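PDB 4BB7: chromatin structure-remodeling complex subunit RSC2 from Saccharomyces cerevisiae, which works as a subunit of the RSC complex, which remodels and positions nucleosomes, and contributes here a BAH domain that binds histone H3. Local coordinates for residues A[26-29]-A[30-33]; A[80-83]-A[84-87]; A[131-134]-A[135-138]. One frame throughout, in Å; residues are numbered along the deposited sequence.

Contact 1 of 3, residues A[26-29]-A[30-33]; sequences SYHV and GDWA
Asp31 OD2 receives the backbone N-H of His28. The His28 N to Asp31 OD2 distance is 3.2 Å, and the bond is fairly straight at 161°. The N-H meets OD2 on its anti side, tilted from the carboxylate plane. Lys103 NZ forms a long, weak ion pair with the same oxygen. The Asp31 side chain thus reaches back to the first residue of the turn; its unusual chi1 of -116° goes with a too-close approach in the model and is doubtful. Residues 28 to 31 form a type II beta turn, closed by a hydrogen bond from Asp31 N to His28 O (3.0 Å). The position of this carbonyl oxygen is less certain. Gly30 sits third in the turn with a phi of 94°, a conformation that glycine adopts readily. The imidazole of His28 lies beside the carboxylate and points the same way. OD2 stands near the ring plane at its edge, with His28 ND1 and Asp31 OD2 4.1 Å apart. The far ring nitrogen, NE2, makes a weak bond to Glu19. Where the two strands leave the turn, Tyr27 CE2 packs on Ala33 CB at 3.7 Å, and Lys103 also makes a cation-pi contact with the Tyr27 ring. The turn links strand 25-27 to strand 32-35 of the BAH domain. With lysine and histidine close by, the carboxylate probably stays ionised, and its charge would favour a protonated His28.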
# COMPACT_ATOMS: atom_id res chain seq x y z
N SER A 26 10.62 3.89 -20.98
CA SER A 26 9.35 4.45 -20.55
C SER A 26 8.34 3.37 -20.20
O SER A 26 8.14 2.42 -20.95
CB SER A 26 8.78 5.38 -21.62
OG SER A 26 9.63 6.49 -21.83
N TYR A 27 7.71 3.52 -19.04
CA TYR A 27 6.69 2.58 -18.59
C TYR A 27 5.36 3.32 -18.40
O TYR A 27 5.32 4.40 -17.82
CB TYR A 27 7.12 1.93 -17.27
CG TYR A 27 8.36 1.07 -17.39
CD1 TYR A 27 9.63 1.62 -17.22
CD2 TYR A 27 8.26 -0.29 -17.65
CE1 TYR A 27 10.76 0.83 -17.33
CE2 TYR A 27 9.39 -1.08 -17.76
CZ TYR A 27 10.64 -0.51 -17.60
OH TYR A 27 11.76 -1.29 -17.70
N HIS A 28 4.29 2.72 -18.91
CA HIS A 28 2.97 3.33 -18.80
C HIS A 28 1.96 2.34 -18.25
O HIS A 28 2.19 1.13 -18.28
CB HIS A 28 2.50 3.82 -20.17
CG HIS A 28 3.43 4.81 -20.81
ND1 HIS A 28 4.58 4.43 -21.46
CD2 HIS A 28 3.37 6.16 -20.90
CE1 HIS A 28 5.19 5.51 -21.93
NE2 HIS A 28 4.47 6.57 -21.60
N VAL A 29 0.85 2.85 -17.74
CA VAL A 29 -0.21 1.98 -17.25
C VAL A 29 -0.67 1.05 -18.37
O VAL A 29 -0.84 1.48 -19.51
CB VAL A 29 -1.42 2.79 -16.72
CG1 VAL A 29 -2.51 1.86 -16.22
CG2 VAL A 29 -0.97 3.73 -15.61
N GLY A 30 -0.87 -0.21 -18.04
CA GLY A 30 -1.30 -1.19 -19.01
C GLY A 30 -0.12 -1.92 -19.62
O GLY A 30 -0.29 -2.84 -20.42
N ASP A 31 1.08 -1.50 -19.22
CA ASP A 31 2.32 -2.08 -19.73
C ASP A 31 2.69 -3.37 -19.01
O ASP A 31 2.54 -3.48 -17.79
CB ASP A 31 3.47 -1.09 -19.57
CG ASP A 31 4.04 -0.65 -20.90
OD1 ASP A 31 3.74 -1.31 -21.92
OD2 ASP A 31 4.80 0.34 -20.92
N TRP A 32 3.18 -4.35 -19.77
CA TRP A 32 3.74 -5.56 -19.18
C TRP A 32 5.23 -5.35 -18.92
O TRP A 32 5.96 -4.90 -19.80
CB TRP A 32 3.54 -6.75 -20.11
CG TRP A 32 2.10 -7.05 -20.43
CD1 TRP A 32 1.41 -6.65 -21.53
CD2 TRP A 32 1.19 -7.81 -19.63
NE1 TRP A 32 0.11 -7.11 -21.47
CE2 TRP A 32 -0.05 -7.83 -20.31
CE3 TRP A 32 1.29 -8.47 -18.40
CZ2 TRP A 32 -1.17 -8.49 -19.81
CZ3 TRP A 32 0.17 -9.13 -17.91
CH2 TRP A 32 -1.04 -9.13 -18.61
N ALA A 33 5.68 -5.68 -17.71
CA ALA A 33 7.10 -5.50 -17.39
C ALA A 33 7.63 -6.51 -16.39
O ALA A 33 6.90 -7.35 -15.86
CB ALA A 33 7.35 -4.08 -16.90

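Contact 2 of 3, residues A[80-83]-A[84-87]; sequences LFYK and NEVM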
# COMPACT_ATOMS: atom_id res chain seq x y z
N LEU A 80 0.82 -29.91 -16.84
CA LEU A 80 1.67 -29.49 -17.95
C LEU A 80 1.60 -27.98 -18.13
O LEU A 80 0.63 -27.34 -17.73
CB LEU A 80 1.25 -30.19 -19.24
CG LEU A 80 1.41 -31.71 -19.24
CD1 LEU A 80 0.79 -32.32 -20.49
CD2 LEU A 80 2.88 -32.08 -19.11
N PHE A 81 2.64 -27.41 -18.74
CA PHE A 81 2.73 -25.97 -18.93
C PHE A 81 3.32 -25.63 -20.29
O PHE A 81 4.11 -26.40 -20.83
CB PHE A 81 3.61 -25.34 -17.84
CG PHE A 81 3.12 -25.57 -16.45
CD1 PHE A 81 2.17 -24.74 -15.89
CD2 PHE A 81 3.62 -26.62 -15.68
CE1 PHE A 81 1.71 -24.94 -14.60
CE2 PHE A 81 3.17 -26.83 -14.39
CZ PHE A 81 2.22 -25.99 -13.85
N TYR A 82 2.94 -24.49 -20.83
CA TYR A 82 3.55 -24.01 -22.06
C TYR A 82 4.94 -23.47 -21.75
O TYR A 82 5.24 -23.15 -20.60
CB TYR A 82 2.70 -22.92 -22.71
CG TYR A 82 1.28 -23.35 -23.00
CD1 TYR A 82 0.99 -24.14 -24.11
CD2 TYR A 82 0.24 -22.99 -22.17
CE1 TYR A 82 -0.31 -24.54 -24.38
CE2 TYR A 82 -1.06 -23.39 -22.42
CZ TYR A 82 -1.33 -24.16 -23.53
OH TYR A 82 -2.62 -24.56 -23.79
N LYS A 83 5.78 -23.39 -22.77
CA LYS A 83 7.06 -22.72 -22.62
C LYS A 83 6.78 -21.24 -22.39
O LYS A 83 6.10 -20.59 -23.19
CB LYS A 83 7.94 -22.91 -23.85
CG LYS A 83 9.27 -22.18 -23.78
CD LYS A 83 10.29 -22.77 -24.74
CE LYS A 83 10.63 -24.21 -24.37
NZ LYS A 83 11.70 -24.78 -25.23
N ASN A 84 7.28 -20.72 -21.27
CA ASN A 84 7.06 -19.32 -20.91
C ASN A 84 5.64 -19.02 -20.45
O ASN A 84 5.16 -17.90 -20.61
CB ASN A 84 7.43 -18.40 -22.08
CG ASN A 84 8.90 -18.44 -22.40
OD1 ASN A 84 9.75 -18.44 -21.50
ND2 ASN A 84 9.22 -18.49 -23.69
N GLU A 85 4.97 -20.01 -19.87
CA GLU A 85 3.62 -19.81 -19.36
C GLU A 85 3.63 -19.08 -18.03
O GLU A 85 4.49 -19.31 -17.19
CB GLU A 85 2.87 -21.14 -19.21
CG GLU A 85 1.48 -20.96 -18.60
CD GLU A 85 0.67 -22.24 -18.54
OE1 GLU A 85 1.09 -23.26 -19.14
OE2 GLU A 85 -0.41 -22.23 -17.90
N VAL A 86 2.65 -18.18 -17.85
CA VAL A 86 2.42 -17.53 -16.57
C VAL A 86 0.94 -17.58 -16.21
O VAL A 86 0.08 -17.72 -17.08
CB VAL A 86 2.90 -16.05 -16.57
CG1 VAL A 86 4.37 -15.96 -16.96
CG2 VAL A 86 2.03 -15.20 -17.49
N MET A 87 0.64 -17.46 -14.92
CA MET A 87 -0.73 -17.42 -14.44
C MET A 87 -1.02 -16.10 -13.72
O MET A 87 -0.15 -15.56 -13.05
CB MET A 87 -1.00 -18.59 -13.48
CG MET A 87 -1.24 -19.94 -14.15
SD MET A 87 0.25 -20.65 -14.87
CE MET A 87 1.32 -20.75 -13.43
O HOH W 1 -0.88 -24.80 -17.12
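Glu85 OE1 accepts the backbone N-H of Tyr82. The distance from Tyr82 N to Glu85 OE1 is 2.8 Å and the angle at the hydrogen is 162°. The donor comes nearly in line with the C-O bond of the carboxylate. Carbon atoms also crowd close to this oxygen: Phe81 CA and Tyr82 CD2 both lie 3.2 Å from Glu85 OE1. Glu85 CD lies at the edge of the Phe81 ring, in its plane, with the carboxylate steeply turned from the ring. The other oxygen is held by water 1, which donates to Glu85 OE2 at 2.7 Å and to Leu80 O at 3.0 Å. The buried acid therefore reaches the backbone of the preceding strand directly and through water. The Glu85 chain is fully extended, with CG anti to the backbone N (chi1 176°), and this carries the carboxylate back along residues 80-82. Further out, Phe130 packs on Glu85, and Met87 CE lies 4.4 Å from Phe81 CE1. Tyr82 OH bonds to Glu129, while its ring stacks on Phe109. Lys83 NZ bonds to the carbonyl of Ile244. A hydrogen bond from Glu85 N to Tyr82 O (3.2 Å) closes the turn. Asn84 takes a left-handed conformation, phi 73°, at the third position. This is a type II beta turn, which here leads from the weak strand 80-82 into strand 87-96 of the BAH domain.

Contact 3 of 3, residues A[131-134]-A[135-138]; sequences RYNE and SDKI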
# COMPACT_ATOMS: atom_id res chain seq x y z
N ARG A 131 -5.85 -18.32 -14.78
CA ARG A 131 -5.64 -17.52 -13.58
C ARG A 131 -5.50 -18.47 -12.39
O ARG A 131 -6.00 -19.60 -12.42
CB ARG A 131 -6.79 -16.53 -13.36
CG ARG A 131 -8.18 -17.13 -13.42
CD ARG A 131 -9.24 -16.06 -13.14
NE ARG A 131 -10.60 -16.56 -13.28
CZ ARG A 131 -11.32 -17.08 -12.29
NH1 ARG A 131 -10.80 -17.17 -11.07
NH2 ARG A 131 -12.55 -17.50 -12.52
N TYR A 132 -4.82 -18.01 -11.35
CA TYR A 132 -4.45 -18.86 -10.23
C TYR A 132 -5.12 -18.45 -8.92
O TYR A 132 -4.94 -17.33 -8.44
CB TYR A 132 -2.93 -18.86 -10.07
CG TYR A 132 -2.39 -19.67 -8.91
CD1 TYR A 132 -2.54 -21.05 -8.86
CD2 TYR A 132 -1.70 -19.05 -7.87
CE1 TYR A 132 -2.04 -21.79 -7.80
CE2 TYR A 132 -1.20 -19.78 -6.81
CZ TYR A 132 -1.37 -21.15 -6.78
OH TYR A 132 -0.87 -21.88 -5.73
N ASN A 133 -5.91 -19.36 -8.35
CA ASN A 133 -6.53 -19.16 -7.05
C ASN A 133 -5.54 -19.51 -5.93
O ASN A 133 -5.23 -20.68 -5.72
CB ASN A 133 -7.79 -20.02 -6.94
CG ASN A 133 -8.49 -19.89 -5.59
OD1 ASN A 133 -7.90 -19.47 -4.60
ND2 ASN A 133 -9.76 -20.27 -5.56
N GLU A 134 -5.06 -18.50 -5.22
CA GLU A 134 -4.07 -18.70 -4.16
C GLU A 134 -4.66 -19.31 -2.89
O GLU A 134 -3.93 -19.82 -2.04
CB GLU A 134 -3.38 -17.39 -3.82
CG GLU A 134 -2.34 -16.94 -4.83
CD GLU A 134 -1.77 -15.59 -4.49
OE1 GLU A 134 -2.53 -14.60 -4.51
OE2 GLU A 134 -0.55 -15.51 -4.20
N SER A 135 -5.97 -19.23 -2.75
CA SER A 135 -6.62 -19.74 -1.55
C SER A 135 -6.89 -21.24 -1.65
O SER A 135 -6.57 -22.00 -0.73
CB SER A 135 -7.92 -18.98 -1.30
OG SER A 135 -7.67 -17.59 -1.17
N ASP A 136 -7.46 -21.68 -2.77
CA ASP A 136 -7.80 -23.08 -2.95
C ASP A 136 -6.82 -23.80 -3.88
O ASP A 136 -6.91 -25.02 -4.07
CB ASP A 136 -9.23 -23.20 -3.48
CG ASP A 136 -10.22 -22.38 -2.67
OD1 ASP A 136 -10.62 -22.84 -1.57
OD2 ASP A 136 -10.59 -21.28 -3.12
N LYS A 137 -5.90 -23.04 -4.46
CA LYS A 137 -4.94 -23.58 -5.41
C LYS A 137 -5.65 -24.15 -6.64
O LYS A 137 -5.35 -25.25 -7.09
CB LYS A 137 -4.05 -24.64 -4.75
CG LYS A 137 -3.49 -24.22 -3.39
CD LYS A 137 -2.82 -22.86 -3.47
CE LYS A 137 -2.16 -22.50 -2.15
NZ LYS A 137 -3.13 -22.49 -1.02
N ILE A 138 -6.59 -23.37 -7.16
CA ILE A 138 -7.35 -23.76 -8.34
C ILE A 138 -6.89 -22.96 -9.56
O ILE A 138 -6.67 -21.76 -9.47
CB ILE A 138 -8.86 -23.49 -8.15
CG1 ILE A 138 -9.43 -24.40 -7.06
CG2 ILE A 138 -9.61 -23.68 -9.45
CD1 ILE A 138 -9.30 -25.87 -7.38
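Asn133 carries CG anti to its own N (chi1 179°), which swings the amide over the loop toward Ser135 and Asp136. The loop closes a beta hairpin between strands 130-133 and 138-141. Lys137 and Ile138 both face Asn133, forming a G1 beta bulge with Lys137 at a positive phi of 62°. Asn133 OD1 takes two backbone N-H groups. Ser135 N is 2.7 Å from Asn133 OD1 and completes an Asx turn. Asp136 N lies 2.9 Å from the same oxygen, well above the plane of the amide carbonyl. Asn133 ND2 donates to the anti lone pair of Asp136 OD2 at 2.8 Å, with the oxygen tilted out of the amide plane. The amide and carboxylate planes are almost perpendicular, 84° apart. Both ends of the Asn133 amide are thus engaged, and its rotation is fixed. In the backbone, Asn133 N bonds to Ile138 O at 2.8 Å, in the carbonyl plane. Asn133 O receives Lys137 N and Ile138 N, both weakly. The Lys137 chain crosses the buried Tyr132 at a slant, with Lys137 CD 3.1 Å from Tyr132 OH. That hydroxyl accepts the N-H of Val74. The Glu134 carboxylate points elsewhere and bonds to Tyr68 and Gln91. Bends at chi2 and chi4 return the Lys137 ammonium to the loop, where Lys137 NZ hydrogen-bonds to Glu134 O at 3.0 Å, from above the carbonyl plane.

The three contacts follow one another along the chain, and all lie within the BAH domain. Each sits where the chain turns back. Contacts 1 and 2 both use a type II turn whose fourth residue is acidic and accepts the N-H of the first. Their centres are about 22 Å apart. Contact 1 leads into strand 32-35 and contact 2 into strand 87-96, two strands of the same six-stranded sheet. Contact 3 forms the loop end of the hairpin of strands 130-133 and 138-141, its centre about 16 Å from that of contact 2. Met87 CB packs on Tyr132 CB and sets the hairpin against strand 87-96, so contacts 2 and 3 together tie it to the sheet.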